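PDB 2FSD: putative baseplate protein from Unidentified phage, which serves as the head domain of a phage receptor-binding protein and probably recognises a receptor on the surface of the host Lactococcus lactis. Local coordinates for residues A[39-44]-A[66-71]; A[59-64]-A[136-141]; A[78-83]-A[118-123]; A[93-98]-A[110-115]; A[98-103]-A[129-134]. All coordinates share one frame; numbering follows the deposited sequence.

Contact 1. Residues A[39-44]-A[66-71]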
# COMPACT_ATOMS: atom_id res chain seq x y z
N LEU A 39 12.28 -13.52 1.85
CA LEU A 39 13.23 -12.63 1.22
C LEU A 39 14.49 -12.65 2.07
O LEU A 39 14.45 -13.02 3.25
CB LEU A 39 12.71 -11.21 1.12
CG LEU A 39 11.74 -10.90 -0.01
CD1 LEU A 39 10.45 -11.69 0.14
CD2 LEU A 39 11.46 -9.39 -0.05
N ASN A 40 15.61 -12.26 1.45
CA ASN A 40 16.85 -11.98 2.16
C ASN A 40 16.76 -10.57 2.72
O ASN A 40 16.42 -9.64 1.99
CB ASN A 40 18.07 -12.13 1.23
CG ASN A 40 18.10 -13.50 0.53
OD1 ASN A 40 17.92 -14.53 1.17
ND2 ASN A 40 18.31 -13.50 -0.80
N ARG A 41 17.02 -10.42 4.01
CA ARG A 41 16.93 -9.12 4.66
C ARG A 41 18.23 -8.33 4.57
O ARG A 41 19.33 -8.88 4.77
CB ARG A 41 16.53 -9.27 6.13
CG ARG A 41 15.14 -9.84 6.33
CD ARG A 41 15.08 -10.61 7.61
NE ARG A 41 13.83 -11.33 7.80
CZ ARG A 41 12.86 -10.99 8.65
NH1 ARG A 41 12.95 -9.90 9.40
NH2 ARG A 41 11.78 -11.75 8.76
N ALA A 42 18.08 -7.03 4.28
CA ALA A 42 19.21 -6.10 4.15
C ALA A 42 19.84 -5.87 5.51
O ALA A 42 19.25 -6.18 6.54
CB ALA A 42 18.72 -4.77 3.54
N SER A 43 21.05 -5.31 5.52
CA SER A 43 21.72 -5.04 6.79
C SER A 43 20.89 -4.11 7.70
O SER A 43 20.12 -3.26 7.24
CB SER A 43 23.12 -4.46 6.56
OG SER A 43 23.19 -3.64 5.41
N GLY A 44 21.04 -4.32 9.00
CA GLY A 44 20.35 -3.51 10.00
C GLY A 44 18.92 -3.94 10.24
O GLY A 44 18.27 -3.49 11.20
N SER A 66 5.35 -7.53 11.04
CA SER A 66 6.15 -7.11 12.18
C SER A 66 7.63 -7.25 11.90
O SER A 66 8.36 -7.91 12.63
CB SER A 66 5.75 -7.88 13.45
OG SER A 66 4.44 -7.55 13.86
N ILE A 67 8.08 -6.62 10.82
CA ILE A 67 9.49 -6.66 10.47
C ILE A 67 10.20 -5.48 11.12
O ILE A 67 9.88 -4.34 10.83
CB ILE A 67 9.70 -6.62 8.96
CG1 ILE A 67 9.00 -7.82 8.32
CG2 ILE A 67 11.20 -6.64 8.64
CD1 ILE A 67 8.69 -7.63 6.84
N PRO A 68 11.18 -5.75 12.01
CA PRO A 68 11.92 -4.65 12.62
C PRO A 68 12.84 -3.97 11.60
O PRO A 68 13.70 -4.63 11.02
CB PRO A 68 12.75 -5.35 13.72
CG PRO A 68 12.21 -6.76 13.81
CD PRO A 68 11.66 -7.06 12.48
N VAL A 69 12.65 -2.67 11.39
CA VAL A 69 13.50 -1.89 10.47
C VAL A 69 14.36 -0.80 11.16
O VAL A 69 14.06 -0.38 12.28
CB VAL A 69 12.67 -1.27 9.30
CG1 VAL A 69 12.16 -2.40 8.36
CG2 VAL A 69 11.48 -0.42 9.83
N PRO A 70 15.46 -0.36 10.50
CA PRO A 70 16.23 0.80 10.98
C PRO A 70 15.43 2.11 11.04
O PRO A 70 14.45 2.31 10.29
CB PRO A 70 17.34 0.93 9.94
CG PRO A 70 17.41 -0.39 9.23
CD PRO A 70 16.06 -0.99 9.31
N ASN A 71 15.86 3.00 11.95
CA ASN A 71 15.37 4.37 11.98
C ASN A 71 15.35 4.97 10.59
O ASN A 71 16.33 4.88 9.86
CB ASN A 71 16.27 5.24 12.85
CG ASN A 71 16.42 4.73 14.25
OD1 ASN A 71 15.57 4.01 14.75
ND2 ASN A 71 17.52 5.09 14.90
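The guanidinium of Arg41 meets Ile67 and Pro68 in two ways. Pro68 CD lies at its edge, near its plane, 4.4 Å from Arg41 NH1, whereas Ile67 CG2 comes in at a slant, 3.8 Å from the same nitrogen. Both neighbours are hydrocarbon, so the cation finds no polar partner in 66-71; its firm hydrogen bond runs instead from NH1 to the backbone oxygen of Thr48. Arginine suits this place because an extended chain from CG to NE spans the distance while the charged end still reaches that carbonyl. In Ile67 the CG2 methyl stands anti to the backbone N, which turns it toward the guanidinium.

Farther along, the loops that follow the two strands meet directly. Pro70 offers its ring to the backbone of Gly44, with Pro70 CG 3.8 Å from Gly44 O. Gly44 has a positive phi of 82°, a conformation glycine adopts without strain, and lacking a side chain it lets the proline ring come close to the main chain. Ser66 and Ile67 form a G1 beta bulge opposite Ile133, where the chain turns a corner.

Both segments leave strands of the antiparallel barrel, and with no hydrogen bond between them they meet by packing at its surface. The chain at Asn40 and Ala42 pairs with strand 77-82, and 59-68 pairs with 132-140 at Ile67, while Leu51 of strand 50-56 packs against Ile67.

Contact 2. Residues A[59-64]-A[136-141]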
# COMPACT_ATOMS: atom_id res chain seq x y z
N VAL A 59 1.52 -13.38 -11.30
CA VAL A 59 1.28 -12.33 -10.31
C VAL A 59 2.13 -12.62 -9.07
O VAL A 59 2.10 -13.73 -8.50
CB VAL A 59 -0.20 -12.27 -9.89
CG1 VAL A 59 -0.42 -11.27 -8.75
CG2 VAL A 59 -1.09 -11.93 -11.09
N ILE A 60 2.89 -11.61 -8.65
CA ILE A 60 3.70 -11.71 -7.45
C ILE A 60 2.95 -11.08 -6.26
O ILE A 60 2.33 -10.02 -6.40
CB ILE A 60 5.10 -11.07 -7.65
CG1 ILE A 60 6.02 -11.40 -6.47
CG2 ILE A 60 5.00 -9.56 -7.87
CD1 ILE A 60 7.46 -10.98 -6.67
N TYR A 61 3.00 -11.76 -5.12
CA TYR A 61 2.45 -11.30 -3.86
C TYR A 61 3.59 -11.17 -2.86
O TYR A 61 4.41 -12.07 -2.73
CB TYR A 61 1.43 -12.30 -3.30
CG TYR A 61 0.29 -12.60 -4.24
CD1 TYR A 61 -0.95 -12.00 -4.06
CD2 TYR A 61 0.45 -13.46 -5.32
CE1 TYR A 61 -2.00 -12.24 -4.94
CE2 TYR A 61 -0.59 -13.70 -6.20
CZ TYR A 61 -1.81 -13.09 -6.00
OH TYR A 61 -2.85 -13.32 -6.85
N VAL A 62 3.63 -10.06 -2.14
CA VAL A 62 4.64 -9.84 -1.12
C VAL A 62 3.93 -9.39 0.16
O VAL A 62 3.03 -8.56 0.12
CB VAL A 62 5.69 -8.80 -1.54
CG1 VAL A 62 6.94 -8.93 -0.68
CG2 VAL A 62 6.05 -8.94 -3.01
N ARG A 63 4.34 -9.96 1.28
CA ARG A 63 3.82 -9.54 2.58
C ARG A 63 4.91 -9.43 3.63
O ARG A 63 5.88 -10.17 3.62
CB ARG A 63 2.72 -10.48 3.06
CG ARG A 63 3.12 -11.94 3.09
CD ARG A 63 2.05 -12.73 3.82
NE ARG A 63 2.31 -14.16 3.76
CZ ARG A 63 1.38 -15.10 3.97
NH1 ARG A 63 0.13 -14.77 4.23
NH2 ARG A 63 1.71 -16.38 3.89
N GLY A 64 4.72 -8.48 4.54
CA GLY A 64 5.58 -8.30 5.69
C GLY A 64 4.71 -8.27 6.93
O GLY A 64 3.62 -7.68 6.93
N ALA A 136 1.08 -5.63 2.81
CA ALA A 136 0.81 -6.65 1.80
C ALA A 136 0.61 -5.98 0.43
O ALA A 136 -0.05 -4.93 0.31
CB ALA A 136 -0.41 -7.49 2.19
N LEU A 137 1.20 -6.57 -0.58
CA LEU A 137 1.05 -6.03 -1.92
C LEU A 137 1.09 -7.13 -2.97
O LEU A 137 1.49 -8.26 -2.69
CB LEU A 137 2.10 -4.95 -2.20
CG LEU A 137 3.59 -5.29 -2.08
CD1 LEU A 137 4.11 -6.13 -3.26
CD2 LEU A 137 4.37 -4.00 -1.96
N SER A 138 0.64 -6.78 -4.17
CA SER A 138 0.67 -7.68 -5.31
C SER A 138 0.45 -6.93 -6.63
O SER A 138 -0.24 -5.91 -6.67
CB SER A 138 -0.37 -8.79 -5.15
OG SER A 138 -1.68 -8.30 -5.24
N ALA A 139 1.08 -7.43 -7.68
CA ALA A 139 0.84 -6.96 -9.04
C ALA A 139 1.25 -8.03 -10.04
O ALA A 139 2.04 -8.93 -9.72
CB ALA A 139 1.59 -5.68 -9.30
N PRO A 140 0.70 -7.96 -11.27
CA PRO A 140 1.19 -8.85 -12.32
C PRO A 140 2.67 -8.63 -12.62
O PRO A 140 3.18 -7.51 -12.51
CB PRO A 140 0.31 -8.49 -13.54
CG PRO A 140 -0.33 -7.16 -13.22
CD PRO A 140 -0.38 -7.06 -11.73
N LEU A 141 3.37 -9.70 -13.00
CA LEU A 141 4.74 -9.55 -13.49
C LEU A 141 4.73 -8.68 -14.75
O LEU A 141 3.69 -8.52 -15.40
CB LEU A 141 5.39 -10.92 -13.78
CG LEU A 141 5.63 -11.80 -12.54
CD1 LEU A 141 6.22 -13.16 -12.92
CD2 LEU A 141 6.52 -11.09 -11.54
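Val62 and Leu137 share two nearly straight backbone hydrogen bonds, each 2.8 Å: Val62 N to Leu137 O and Leu137 N to Val62 O. Ile60 and Ala139 repeat the pattern more loosely, Ile60 N to Ala139 O at 3.0 Å and Ala139 N to Ile60 O at 3.1 Å. Between these hydrogen-bonded pairs of the antiparallel sheet lie the non-hydrogen-bonded ones, Val59 with Pro140, Tyr61 with Ser138 and Arg63 with Ala136. There, CA-H...O contacts add to the bonding, the shortest from Ser138 CA to Ile60 O at 3.1 Å. Proline fits at 140 because that position needs no N-H for its partner in 59-64.

Apolar packing fills the face of Ile60, Val62, Leu137 and Ala139. Val62 and Leu137 run alongside each other and are squeezed together at 3.4 Å between Val62 CG2 and Leu137 CD1. Leu137 holds its CG between the backbone N and the carbonyl carbon (chi1 58°), the crowded position, which swings CD1 onto the valine. From past the strand end, Leu141 CD2 closes over Ile60 CB.

The opposite face is mixed, with Val59 and Pro140 beside Tyr61, Ser138 and Arg63. Tyr61 CD1 rests 3.4 Å from Ser138 CB, and Arg63 makes a cation-pi contact with Trp36.

The apolar side chains of Ile60, Val62, Leu137 and Ala139 thus face the barrel interior. The backbone of 137-138 also pairs with a strand of the second subunit, and Ala136 N bonds to Ser97 OG of the second subunit, so the sheet runs on across the interface.

Contact 3. Residues A[78-83]-A[118-123]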
# COMPACT_ATOMS: atom_id res chain seq x y z
N VAL A 78 14.99 3.29 3.66
CA VAL A 78 15.79 2.25 4.28
C VAL A 78 15.50 0.92 3.58
O VAL A 78 14.33 0.52 3.48
CB VAL A 78 15.46 2.18 5.77
CG1 VAL A 78 15.91 0.90 6.36
CG2 VAL A 78 16.12 3.37 6.52
N PRO A 79 16.56 0.23 3.08
CA PRO A 79 16.38 -1.13 2.53
C PRO A 79 15.89 -2.14 3.56
O PRO A 79 16.27 -2.08 4.74
CB PRO A 79 17.78 -1.51 2.04
CG PRO A 79 18.52 -0.23 1.91
CD PRO A 79 17.96 0.68 2.96
N VAL A 80 15.03 -3.05 3.11
CA VAL A 80 14.43 -4.06 4.00
C VAL A 80 14.80 -5.47 3.55
O VAL A 80 15.41 -6.23 4.31
CB VAL A 80 12.89 -3.90 4.08
CG1 VAL A 80 12.30 -4.85 5.15
CG2 VAL A 80 12.52 -2.45 4.38
N GLY A 81 14.44 -5.82 2.31
CA GLY A 81 14.76 -7.15 1.79
C GLY A 81 15.03 -7.18 0.30
O GLY A 81 14.84 -6.18 -0.39
N THR A 82 15.51 -8.32 -0.18
CA THR A 82 15.72 -8.54 -1.61
C THR A 82 15.10 -9.88 -2.03
O THR A 82 14.99 -10.82 -1.23
CB THR A 82 17.24 -8.53 -2.00
OG1 THR A 82 17.97 -9.47 -1.20
CG2 THR A 82 17.86 -7.14 -1.84
N PHE A 83 14.70 -9.97 -3.30
CA PHE A 83 14.12 -11.22 -3.80
C PHE A 83 15.22 -12.23 -4.15
O PHE A 83 16.23 -11.86 -4.77
CB PHE A 83 13.24 -10.97 -5.01
CG PHE A 83 12.07 -10.07 -4.72
CD1 PHE A 83 10.96 -10.55 -4.04
CD2 PHE A 83 12.08 -8.72 -5.13
CE1 PHE A 83 9.88 -9.73 -3.75
CE2 PHE A 83 10.99 -7.89 -4.85
CZ PHE A 83 9.89 -8.39 -4.16
N ILE A 118 12.37 -4.82 -1.48
CA ILE A 118 11.45 -4.05 -0.65
C ILE A 118 12.29 -3.06 0.16
O ILE A 118 13.35 -3.41 0.67
CB ILE A 118 10.63 -4.96 0.33
CG1 ILE A 118 9.73 -5.94 -0.45
CG2 ILE A 118 9.79 -4.11 1.31
CD1 ILE A 118 8.57 -5.30 -1.17
N ALA A 119 11.82 -1.83 0.24
CA ALA A 119 12.46 -0.79 1.04
C ALA A 119 11.35 0.05 1.68
O ALA A 119 10.21 0.05 1.20
CB ALA A 119 13.38 0.06 0.17
N VAL A 120 11.67 0.73 2.77
CA VAL A 120 10.63 1.43 3.52
C VAL A 120 10.91 2.93 3.64
O VAL A 120 12.03 3.34 3.90
CB VAL A 120 10.35 0.72 4.89
CG1 VAL A 120 11.58 0.71 5.79
CG2 VAL A 120 9.15 1.33 5.59
N GLY A 121 9.87 3.74 3.41
CA GLY A 121 9.95 5.19 3.46
C GLY A 121 9.11 5.79 4.57
O GLY A 121 8.18 5.15 5.06
N ASN A 122 9.46 7.01 4.96
CA ASN A 122 8.78 7.73 6.04
C ASN A 122 8.07 8.99 5.54
O ASN A 122 8.72 10.02 5.31
CB ASN A 122 9.77 8.12 7.13
CG ASN A 122 9.09 8.76 8.31
OD1 ASN A 122 7.87 8.93 8.31
ND2 ASN A 122 9.87 9.13 9.32
N PRO A 123 6.72 8.91 5.39
CA PRO A 123 5.93 10.04 4.91
C PRO A 123 5.55 11.02 6.02
O PRO A 123 4.87 12.01 5.76
CB PRO A 123 4.69 9.36 4.33
CG PRO A 123 4.50 8.17 5.18
CD PRO A 123 5.87 7.75 5.68
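Val78 begins the pairing with Val120, in an antiparallel stretch of the barrel that is soon interrupted by a classic beta bulge. Its N bonds to Val120 O, and Val120 N returns the bond to Val78 O at 2.8 Å, both close to straight. Pro79 comes next, in a non-hydrogen-bonded pair with Ala119; lacking an N-H, proline costs no bond here, and the small Ala119 CB fits 4.0 Å from Pro79 CA.

At Val80 and Gly81 the register slips by one, so that both residues face Ile118. Val80 N and Gly81 N reach Ile118 O from the same face of its carbonyl plane, at 3.0 and 3.1 Å, giving one oxygen two donors. The extra residue turns Val80 toward 118-123, where its branched side chain covers the partner strand: CG2 lies 3.6 Å from Val120 CG1. That meeting depends on Val120 too, whose CG1 is set between its own backbone N and carbonyl carbon (chi1 62°). Gly81 completes the pairing by accepting from Ile118 N, which stands above the plane of the glycine carbonyl.

Thr82 directs its side chain away from 118-123. Phe83 then turns its ring into the barrel interior, among Leu39, Ile60, Val62 and Met113. Broad and apolar, it reaches where the chain itself has already left the sheet, and Phe83 CZ lies 4.4 Å from Ile118 CG1.

Contact 4. Residues A[93-98]-A[110-115]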
# COMPACT_ATOMS: atom_id res chain seq x y z
N GLN A 93 7.28 -2.10 -10.39
CA GLN A 93 7.66 -1.01 -9.49
C GLN A 93 6.44 -0.20 -9.08
O GLN A 93 5.71 0.30 -9.94
CB GLN A 93 8.68 -0.06 -10.15
CG GLN A 93 8.76 1.36 -9.48
CD GLN A 93 9.62 1.39 -8.21
OE1 GLN A 93 10.83 1.23 -8.29
NE2 GLN A 93 8.99 1.62 -7.05
N PHE A 94 6.26 -0.04 -7.77
CA PHE A 94 5.30 0.92 -7.25
C PHE A 94 5.53 1.16 -5.76
O PHE A 94 6.15 0.33 -5.08
CB PHE A 94 3.85 0.47 -7.51
CG PHE A 94 3.52 -0.89 -6.97
CD1 PHE A 94 3.08 -1.05 -5.65
CD2 PHE A 94 3.64 -2.02 -7.77
CE1 PHE A 94 2.77 -2.30 -5.14
CE2 PHE A 94 3.34 -3.28 -7.27
CZ PHE A 94 2.90 -3.43 -5.95
N ASP A 95 5.08 2.32 -5.28
CA ASP A 95 5.06 2.61 -3.86
C ASP A 95 3.63 2.42 -3.34
O ASP A 95 2.67 2.88 -3.95
CB ASP A 95 5.54 4.04 -3.58
CG ASP A 95 7.04 4.24 -3.82
OD1 ASP A 95 7.80 3.26 -4.04
OD2 ASP A 95 7.48 5.40 -3.79
N SER A 96 3.50 1.70 -2.23
CA SER A 96 2.21 1.55 -1.55
C SER A 96 2.35 1.87 -0.06
O SER A 96 3.41 2.28 0.40
CB SER A 96 1.62 0.15 -1.78
OG SER A 96 2.47 -0.92 -1.40
N SER A 97 1.25 1.75 0.67
CA SER A 97 1.21 1.97 2.11
C SER A 97 1.46 0.70 2.90
O SER A 97 1.12 -0.41 2.46
CB SER A 97 -0.15 2.51 2.52
OG SER A 97 -0.43 3.74 1.89
N GLY A 98 2.06 0.88 4.07
CA GLY A 98 2.12 -0.14 5.10
C GLY A 98 1.93 0.58 6.42
O GLY A 98 1.44 1.72 6.46
N LEU A 110 5.56 4.11 4.04
CA LEU A 110 5.55 3.93 2.60
C LEU A 110 6.35 2.66 2.29
O LEU A 110 7.41 2.44 2.86
CB LEU A 110 6.19 5.15 1.92
CG LEU A 110 6.39 5.09 0.40
CD1 LEU A 110 6.23 6.47 -0.20
CD2 LEU A 110 7.76 4.52 0.03
N ILE A 111 5.81 1.83 1.39
CA ILE A 111 6.47 0.60 0.94
C ILE A 111 6.95 0.74 -0.50
O ILE A 111 6.16 0.94 -1.41
CB ILE A 111 5.53 -0.62 1.02
CG1 ILE A 111 4.97 -0.78 2.44
CG2 ILE A 111 6.27 -1.89 0.57
CD1 ILE A 111 6.00 -1.19 3.52
N ASN A 112 8.26 0.61 -0.68
CA ASN A 112 8.89 0.71 -2.01
C ASN A 112 9.12 -0.70 -2.62
O ASN A 112 9.88 -1.51 -2.08
CB ASN A 112 10.21 1.49 -1.86
CG ASN A 112 10.82 1.88 -3.18
OD1 ASN A 112 11.02 1.04 -4.07
ND2 ASN A 112 11.13 3.16 -3.32
N MET A 113 8.44 -0.97 -3.73
CA MET A 113 8.55 -2.24 -4.45
C MET A 113 9.27 -2.01 -5.78
O MET A 113 8.97 -1.05 -6.48
CB MET A 113 7.16 -2.85 -4.68
CG MET A 113 7.13 -4.05 -5.62
SD MET A 113 7.95 -5.55 -5.00
CE MET A 113 7.94 -6.55 -6.48
N SER A 114 10.22 -2.88 -6.10
CA SER A 114 10.96 -2.84 -7.36
C SER A 114 11.64 -4.18 -7.62
O SER A 114 11.56 -5.09 -6.78
CB SER A 114 11.99 -1.71 -7.35
OG SER A 114 12.93 -1.87 -6.31
N PRO A 115 12.24 -4.35 -8.82
CA PRO A 115 13.22 -5.43 -9.00
C PRO A 115 14.27 -5.50 -7.89
O PRO A 115 14.74 -6.58 -7.57
CB PRO A 115 13.87 -5.07 -10.35
CG PRO A 115 12.77 -4.40 -11.10
CD PRO A 115 12.01 -3.60 -10.07
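Met113 lays its CG over one face of the Phe94 ring, 4.2 Å from Phe94 CE2 and offset toward the rim. This is the dense, buried side, where Ser96 and Ile111 also point. Only CG of the methionine rests on the ring; the bend at chi2 carries the sulfur away from it. Ile111 leans its CG1 to within 3.7 Å of Gly98 N, a close approach to a backbone bare of any side chain. Phe94 also stacks on Phe94 of the second subunit.

Strands 94-102 and 105-114 form a beta hairpin, and four backbone hydrogen bonds hold its legs here. Ile111 N to Ser96 O is short and straight, 2.6 Å and 174°; Phe94 N to Met113 O, at 3.2 Å, is slacker, its donor above the carbonyl plane.

The other side is polar and looser. Asp95 OD1 comes 3.4 Å from Asn112 ND2, but the angle is poor, and the carboxylate and amide planes are turned 58° apart. Leu110 CD2 touches Asp95 CG at 3.9 Å. Just before the strand, exposed Gln93 folds its amide back across Asn112 and Met113; its NE2 comes 2.7 Å from Met113 O, but at an angle too poor to count as a hydrogen bond.

Contact 5. Residues A[98-103]-A[129-134]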
# COMPACT_ATOMS: atom_id res chain seq x y z
N GLY A 98 2.06 0.88 4.07
CA GLY A 98 2.12 -0.14 5.10
C GLY A 98 1.93 0.58 6.42
O GLY A 98 1.44 1.72 6.46
N THR A 99 2.33 -0.07 7.50
CA THR A 99 2.32 0.58 8.81
C THR A 99 3.70 0.53 9.47
O THR A 99 4.48 -0.38 9.20
CB THR A 99 1.27 -0.06 9.73
OG1 THR A 99 1.44 -1.48 9.75
CG2 THR A 99 -0.13 0.29 9.24
N PHE A 100 4.01 1.56 10.25
CA PHE A 100 5.06 1.48 11.28
C PHE A 100 4.35 1.16 12.59
O PHE A 100 3.17 1.50 12.77
CB PHE A 100 5.82 2.80 11.46
CG PHE A 100 6.70 3.19 10.31
CD1 PHE A 100 7.88 2.50 10.05
CD2 PHE A 100 6.39 4.29 9.52
CE1 PHE A 100 8.71 2.88 9.00
CE2 PHE A 100 7.22 4.68 8.46
CZ PHE A 100 8.38 3.97 8.21
N TYR A 101 5.07 0.53 13.50
CA TYR A 101 4.53 0.17 14.79
C TYR A 101 5.58 0.13 15.90
O TYR A 101 6.60 -0.53 15.77
CB TYR A 101 3.85 -1.20 14.73
CG TYR A 101 3.41 -1.63 16.10
CD1 TYR A 101 2.25 -1.12 16.67
CD2 TYR A 101 4.20 -2.49 16.87
CE1 TYR A 101 1.86 -1.48 17.92
CE2 TYR A 101 3.82 -2.86 18.15
CZ TYR A 101 2.64 -2.35 18.66
OH TYR A 101 2.22 -2.69 19.93
N SER A 102 5.30 0.81 17.00
CA SER A 102 6.00 0.58 18.27
C SER A 102 5.10 1.05 19.40
O SER A 102 4.26 1.92 19.21
CB SER A 102 7.34 1.34 18.34
OG SER A 102 7.12 2.71 18.60
N HIS A 103 5.29 0.45 20.58
CA HIS A 103 4.61 0.89 21.81
C HIS A 103 3.11 1.16 21.61
O HIS A 103 2.61 2.20 22.02
CB HIS A 103 5.30 2.14 22.38
CG HIS A 103 6.74 1.92 22.72
ND1 HIS A 103 7.73 2.82 22.38
CD2 HIS A 103 7.36 0.88 23.34
CE1 HIS A 103 8.90 2.36 22.80
NE2 HIS A 103 8.70 1.19 23.38
N ASN A 129 11.32 5.56 14.43
CA ASN A 129 12.42 4.92 15.16
C ASN A 129 11.91 3.71 15.94
O ASN A 129 10.86 3.77 16.54
CB ASN A 129 13.04 5.90 16.19
CG ASN A 129 13.58 7.18 15.58
OD1 ASN A 129 13.56 8.21 16.24
ND2 ASN A 129 14.08 7.13 14.36
N GLY A 130 12.68 2.63 15.97
CA GLY A 130 12.30 1.46 16.75
C GLY A 130 11.02 0.81 16.25
O GLY A 130 10.28 0.20 17.03
N LYS A 131 10.77 0.92 14.95
CA LYS A 131 9.51 0.46 14.38
C LYS A 131 9.62 -0.95 13.77
O LYS A 131 10.70 -1.38 13.36
CB LYS A 131 9.01 1.46 13.33
CG LYS A 131 8.86 2.92 13.85
CD LYS A 131 7.86 3.03 14.99
CE LYS A 131 7.71 4.43 15.50
NZ LYS A 131 6.56 4.55 16.47
N THR A 132 8.50 -1.67 13.78
CA THR A 132 8.32 -2.89 12.98
C THR A 132 7.36 -2.51 11.87
O THR A 132 6.47 -1.68 12.08
CB THR A 132 7.70 -4.08 13.79
OG1 THR A 132 6.50 -3.64 14.45
CG2 THR A 132 8.66 -4.63 14.81
N ILE A 133 7.52 -3.10 10.69
CA ILE A 133 6.58 -2.84 9.58
C ILE A 133 5.75 -4.07 9.16
O ILE A 133 6.22 -5.21 9.17
CB ILE A 133 7.29 -2.22 8.33
CG1 ILE A 133 8.33 -3.18 7.74
CG2 ILE A 133 7.95 -0.89 8.71
CD1 ILE A 133 8.83 -2.78 6.37
N SER A 134 4.50 -3.80 8.80
CA SER A 134 3.59 -4.77 8.23
C SER A 134 2.99 -4.18 6.95
O SER A 134 2.70 -2.98 6.86
CB SER A 134 2.46 -5.12 9.21
OG SER A 134 2.94 -5.81 10.36
O HOH W 1 3.39 -2.23 11.76
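Lys131 NZ donates a hydrogen bond of 2.9 Å to Ser102 OG, where strands 94-102 and 132-140 of the antiparallel barrel come together. A bend at chi2 carries the amine there, while the aliphatic part of the lysine crosses Phe100 at about a right angle. Gly130, just before, has a positive phi, which glycine takes up easily.

Backbone bonds follow along the strands. Thr132 N bonds to Tyr101 O at 3.0 Å. Thr132 OG1 stands between its own backbone N and carbonyl carbon (chi1 51°), which places it at the edge of the Tyr101 ring, in plane, 3.5 Å from Tyr101 CD2. At the other end Thr99 N bonds to Ser134 O at 3.0 Å, while the return bond from Ser134 N to Thr99 O is weak. A water helps to join the strands between these pairs: it donates to Thr132 O at 3.1 Å and lies 2.9 Å from Thr99 OG1.

On the buried face Phe100 and Ile133 extend inward together, with Phe100 CD1 3.6 Å from Ile133 CG2, and Val120 of strand 117-121 packs against both.

Lysine therefore does two jobs, shielding an aromatic ring with its methylenes while its amine, probably charged, is held by the Ser102 hydroxyl. Phe100 and Ile133 face inward, whereas Thr99 and Thr132, with one bridging water, lie on the other face.

All five contacts belong to one antiparallel barrel of eight strands. Contacts 2 and 5 lie on the two sides of strand 132-140 and toward its opposite ends, their centres about 20 Å apart; contact 4 continues from contact 5 along strand 94-102, sharing Gly98. Contact 3 sits about 8 Å between centres from both contacts 1 and 4, linked to each by backbone pairing. Along the chain, contacts 3, 4 and 5 are nested inside the loop closed by contact 2, whereas contact 1 crosses it. Early and late strands are thereby brought together around one core. Contacts 2 and 4 also touch the second subunit, so these barrel strands help build the interface as well.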